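Local coordinates for Tautomerase_3 domain-containing protein (Corynebacterium halotolerans YIM 70093 = DSM 44683, PDB 7M58) that belongs to the cis-3-chloroacrylic acid dehalogenase family of the tautomerase superfamily, forms a trimer, and probably acts as a hydrolase on small anionic substrates, at residues A4-A9 with H62-A67; A67-G72 with V102-I107. All coordinates share one frame; numbering follows the deposited sequence.

Contact 1 (A4-A9 with H62-A67); sequences AVSSRA and HVWIHA
Val5 and Ile65 sit opposite each other as a non-hydrogen-bonded antiparallel pair, their side chains lying side by side and pointing the same way. From CB of Ile65 the two branches part: CG2 passes 4.1 Å from Ala4 O, while CG1 lies beside the residue's own backbone N. The next torsion, chi2 -88°, swings Ile65 CD1 toward the neighbouring strand, where it packs snugly against Val5 CG2 at 3.4 Å and reaches Val5 CG1 as well. Val5 CG1 also meets Val63 CG1 at 3.7 Å, the two valines crossing at a slant. Branched aliphatic residues suit this face because they favour extended backbone and interlock without polar atoms; Ile65 continues the layer onto Val100 and Val102, and Val63 onto Leu11 and Leu93.

The other face carries Ala4, Ser6, Trp64 and His66. Ser6 is small enough to lie beside the Trp64 indole, and Ala4 CB rests near His66 O and on Asn44 of strand 40-46. Ser6 OG approaches Trp64 CE3 obliquely at 4.0 Å, while CB of His66 lies 3.8 Å above one face of the indole, toward its rim. Trp64 meets Tyr103 edge-to-face and packs on Gln40 of the second subunit.

Paired backbone bonds link Ser6 with Trp64 and Ala4 with His66. The link from Ser6 N to Trp64 O is 2.7 Å long and almost straight (179°). With strand 40-46 parallel to strand 2-8 on its far side, this is the antiparallel seam at the centre of the four-stranded tautomerase sheet.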
# COMPACT_ATOMS: atom_id res chain seq x y z
N ALA A 4 8.32 -1.66 0.53
CA ALA A 4 7.99 -1.01 1.79
C ALA A 4 8.13 -2.04 2.90
O ALA A 4 7.62 -3.16 2.79
CB ALA A 4 6.59 -0.42 1.75
N VAL A 5 8.88 -1.68 3.93
CA VAL A 5 9.22 -2.59 5.02
C VAL A 5 8.63 -2.01 6.29
O VAL A 5 8.99 -0.90 6.69
CB VAL A 5 10.74 -2.76 5.18
CG1 VAL A 5 11.04 -3.61 6.39
CG2 VAL A 5 11.39 -3.31 3.89
N SER A 6 7.70 -2.73 6.90
CA SER A 6 7.03 -2.27 8.10
C SER A 6 7.51 -3.07 9.29
O SER A 6 7.51 -4.31 9.24
CB SER A 6 5.51 -2.40 7.96
OG SER A 6 5.03 -1.49 7.00
N SER A 7 7.92 -2.37 10.35
CA SER A 7 8.38 -2.98 11.59
C SER A 7 8.25 -1.95 12.70
O SER A 7 8.20 -0.74 12.45
CB SER A 7 9.83 -3.45 11.49
OG SER A 7 10.71 -2.37 11.21
N ARG A 8 8.18 -2.45 13.94
CA ARG A 8 8.23 -1.60 15.12
C ARG A 8 9.43 -0.66 15.05
O ARG A 8 10.56 -1.10 14.84
CB ARG A 8 8.33 -2.46 16.38
CG ARG A 8 8.64 -1.69 17.64
CD ARG A 8 7.42 -1.18 18.35
NE ARG A 8 7.64 -1.12 19.80
CZ ARG A 8 8.20 -0.09 20.43
NH1 ARG A 8 8.58 0.99 19.74
NH2 ARG A 8 8.37 -0.12 21.75
N ALA A 9 9.17 0.64 15.19
CA ALA A 9 10.25 1.60 15.28
C ALA A 9 11.27 1.13 16.30
O ALA A 9 10.93 0.82 17.45
CB ALA A 9 9.72 2.98 15.65
N HIS A 62 8.86 -8.75 14.43
CA HIS A 62 7.98 -9.06 13.31
C HIS A 62 8.15 -7.99 12.24
O HIS A 62 8.16 -6.79 12.55
CB HIS A 62 6.52 -9.14 13.75
CG HIS A 62 5.59 -9.52 12.65
ND1 HIS A 62 5.37 -10.83 12.28
CD2 HIS A 62 4.85 -8.76 11.81
CE1 HIS A 62 4.53 -10.86 11.26
NE2 HIS A 62 4.19 -9.62 10.96
N VAL A 63 8.29 -8.43 10.99
CA VAL A 63 8.52 -7.54 9.87
C VAL A 63 7.56 -7.92 8.75
O VAL A 63 7.39 -9.11 8.44
CB VAL A 63 9.98 -7.61 9.39
CG1 VAL A 63 10.15 -6.83 8.09
CG2 VAL A 63 10.92 -7.12 10.45
N TRP A 64 6.95 -6.92 8.13
CA TRP A 64 6.12 -7.13 6.95
C TRP A 64 6.75 -6.39 5.79
O TRP A 64 7.07 -5.20 5.91
CB TRP A 64 4.68 -6.66 7.17
CG TRP A 64 3.77 -6.85 5.96
CD1 TRP A 64 3.54 -8.03 5.28
CD2 TRP A 64 2.97 -5.86 5.31
NE1 TRP A 64 2.64 -7.82 4.25
CE2 TRP A 64 2.28 -6.50 4.24
CE3 TRP A 64 2.77 -4.49 5.52
CZ2 TRP A 64 1.41 -5.80 3.40
CZ3 TRP A 64 1.91 -3.81 4.67
CH2 TRP A 64 1.24 -4.47 3.62
N ILE A 65 6.94 -7.09 4.67
CA ILE A 65 7.56 -6.54 3.47
C ILE A 65 6.47 -6.50 2.40
O ILE A 65 5.94 -7.55 2.03
CB ILE A 65 8.73 -7.40 2.99
CG1 ILE A 65 9.72 -7.69 4.12
CG2 ILE A 65 9.45 -6.72 1.84
CD1 ILE A 65 10.77 -6.67 4.28
N HIS A 66 6.16 -5.31 1.89
CA HIS A 66 5.24 -5.15 0.76
C HIS A 66 6.01 -4.65 -0.45
O HIS A 66 6.61 -3.57 -0.41
CB HIS A 66 4.11 -4.17 1.05
CG HIS A 66 3.16 -4.03 -0.11
ND1 HIS A 66 1.99 -4.75 -0.21
CD2 HIS A 66 3.25 -3.30 -1.24
CE1 HIS A 66 1.38 -4.44 -1.35
NE2 HIS A 66 2.13 -3.56 -1.99
N ALA A 67 5.96 -5.41 -1.53
CA ALA A 67 6.72 -5.10 -2.73
C ALA A 67 5.78 -4.81 -3.89
O ALA A 67 4.90 -5.61 -4.18
CB ALA A 67 7.65 -6.26 -3.07

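Contact 2 (A67-G72 with V102-I107); sequences ADIRSG and VYVNEI. With SO4 (sulfate ion), chain D.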
# COMPACT_ATOMS: atom_id res chain seq x y z
N ALA A 67 5.96 -5.41 -1.53
CA ALA A 67 6.72 -5.10 -2.73
C ALA A 67 5.78 -4.81 -3.89
O ALA A 67 4.90 -5.61 -4.18
CB ALA A 67 7.65 -6.26 -3.07
N ASP A 68 5.99 -3.69 -4.58
CA ASP A 68 5.26 -3.42 -5.82
C ASP A 68 6.23 -3.68 -6.97
O ASP A 68 7.26 -3.02 -7.09
CB ASP A 68 4.72 -1.99 -5.87
CG ASP A 68 3.53 -1.72 -4.89
OD1 ASP A 68 2.41 -2.22 -5.13
OD2 ASP A 68 3.72 -0.97 -3.90
N ILE A 69 5.92 -4.68 -7.80
CA ILE A 69 6.74 -5.07 -8.93
C ILE A 69 5.88 -5.07 -10.19
O ILE A 69 4.65 -5.12 -10.15
CB ILE A 69 7.40 -6.45 -8.75
CG1 ILE A 69 6.35 -7.56 -8.91
CG2 ILE A 69 8.14 -6.54 -7.40
CD1 ILE A 69 6.96 -8.92 -9.09
N ARG A 70 6.55 -5.02 -11.33
CA ARG A 70 5.85 -5.06 -12.61
C ARG A 70 5.24 -6.43 -12.88
O ARG A 70 5.83 -7.47 -12.55
CB ARG A 70 6.82 -4.69 -13.73
CG ARG A 70 6.92 -3.23 -13.95
CD ARG A 70 8.06 -2.84 -14.85
NE ARG A 70 9.33 -3.32 -14.33
CZ ARG A 70 10.45 -3.42 -15.04
NH1 ARG A 70 10.45 -3.05 -16.32
NH2 ARG A 70 11.55 -3.89 -14.49
N SER A 71 4.05 -6.43 -13.46
CA SER A 71 3.49 -7.68 -13.94
C SER A 71 4.21 -8.12 -15.22
O SER A 71 4.89 -7.34 -15.88
CB SER A 71 1.98 -7.55 -14.15
OG SER A 71 1.66 -6.26 -14.62
N GLY A 72 4.09 -9.42 -15.52
CA GLY A 72 4.72 -10.01 -16.69
C GLY A 72 5.90 -10.91 -16.40
O GLY A 72 6.50 -11.45 -17.34
N VAL A 102 6.09 -11.49 3.56
CA VAL A 102 6.33 -10.79 2.30
C VAL A 102 5.10 -10.92 1.40
O VAL A 102 4.59 -12.03 1.19
CB VAL A 102 7.58 -11.34 1.58
CG1 VAL A 102 8.01 -10.41 0.46
CG2 VAL A 102 8.72 -11.56 2.56
N TYR A 103 4.64 -9.79 0.86
CA TYR A 103 3.56 -9.73 -0.12
C TYR A 103 4.08 -9.09 -1.41
O TYR A 103 4.77 -8.07 -1.38
CB TYR A 103 2.39 -8.89 0.34
CG TYR A 103 1.52 -9.45 1.41
CD1 TYR A 103 1.91 -10.54 2.16
CD2 TYR A 103 0.32 -8.85 1.71
CE1 TYR A 103 1.11 -11.03 3.16
CE2 TYR A 103 -0.49 -9.31 2.69
CZ TYR A 103 -0.10 -10.41 3.41
OH TYR A 103 -0.94 -10.87 4.41
N VAL A 104 3.69 -9.65 -2.54
CA VAL A 104 4.07 -9.10 -3.84
C VAL A 104 2.81 -8.67 -4.58
O VAL A 104 1.96 -9.51 -4.93
CB VAL A 104 4.90 -10.10 -4.65
CG1 VAL A 104 4.93 -9.72 -6.13
CG2 VAL A 104 6.30 -10.14 -4.10
N ASN A 105 2.65 -7.38 -4.83
CA ASN A 105 1.59 -6.86 -5.67
C ASN A 105 2.21 -6.54 -7.02
O ASN A 105 3.29 -5.96 -7.07
CB ASN A 105 0.91 -5.61 -5.07
CG ASN A 105 -0.27 -5.09 -5.91
OD1 ASN A 105 -1.18 -5.84 -6.24
ND2 ASN A 105 -0.24 -3.80 -6.26
N GLU A 106 1.53 -6.91 -8.09
CA GLU A 106 2.09 -6.81 -9.43
C GLU A 106 1.37 -5.70 -10.17
O GLU A 106 0.14 -5.65 -10.19
CB GLU A 106 1.91 -8.09 -10.21
CG GLU A 106 2.82 -9.17 -9.80
CD GLU A 106 2.51 -10.44 -10.54
OE1 GLU A 106 2.87 -10.53 -11.74
OE2 GLU A 106 1.86 -11.32 -9.91
N ILE A 107 2.13 -4.79 -10.76
CA ILE A 107 1.34 -3.76 -11.40
C ILE A 107 1.95 -3.57 -12.80
O ILE A 107 3.15 -3.80 -12.96
CB ILE A 107 1.25 -2.53 -10.50
CG1 ILE A 107 -0.18 -2.07 -10.74
CG2 ILE A 107 2.10 -1.35 -10.99
CD1 ILE A 107 -0.63 -1.19 -9.81
S SO4 D . 10.15 -4.77 -11.34
O1 SO4 D . 9.24 -5.81 -11.98
O2 SO4 D . 9.90 -4.74 -9.86
O3 SO4 D . 9.92 -3.39 -11.92
O4 SO4 D . 11.61 -5.18 -11.42
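Ala67, Ile69 and Ser71 alternate with Tyr103, Asn105 and Ile107 in the backbone bonding of two parallel strands. Ile69 uses both its groups: its N donates to Asn105 O at 3.0 Å and its O accepts from Ile107 N. Where the pairing ends, Ser71 N reaches Ile107 O (2.8 Å) from well above the carbonyl plane as the chain turns away. Gly72 follows with a positive phi, a conformation that favours glycine.

Apolar contact is made by Ile69, whose CD1 touches Val104 CG1 at 3.7 Å as the side chains cross at a slant; Val104 also packs on Leu82 of helix 75-92. Glu106 lays its CG 4.0 Å from Ile69 CG1, so its aliphatic part joins this layer while its carboxylate extends to Lys78.

Polar side chains meet on the opposite face. Asn105 ND2 donates to Asp68 OD1 at 3.3 Å, long but straight (170°), with the carboxylate plane turned 82° from the amide. An amide suits this place because it can donate and accept at once: ND2 also donates to Asn105 OD1 of the third subunit, while OD1 takes a weak bond from Asn105 ND2 of the second subunit.

A sulfate, probably from the crystallisation liquor, is held by Arg70: its backbone N bonds sulfate O1 at 2.9 Å, and a bend at chi3 (-58°) brings the guanidinium edge round to O3. Glu125 salt-bridges the guanidinium, and His28 and Arg73 also hold the sulfate. The parallel pair of this beta-alpha-beta unit ends at an anion site, which may mark where a substrate carboxylate binds.

Overall arrangement
Strand 63-70 is common to both contacts, whose centres lie about 15 Å apart. The two follow one another along the chain, meeting at Ala67. This strand has strand 2-8 antiparallel along one edge and strand 100-107, reached by way of helix 75-92, parallel along the other; contact 1 samples the first edge near its start and contact 2 the second near its end. The contacts also touch directly, through a probable hydrogen bond from Tyr103 N to Ile65 O (2.8 Å). Contact 1 thus lies mid-sheet, contact 2 at an edge strand of the chain's own sheet, which bonds on to the second subunit. Both contacts reach that subunit, and contact 2 also the third, through Asp68, Asn105 and Ile107.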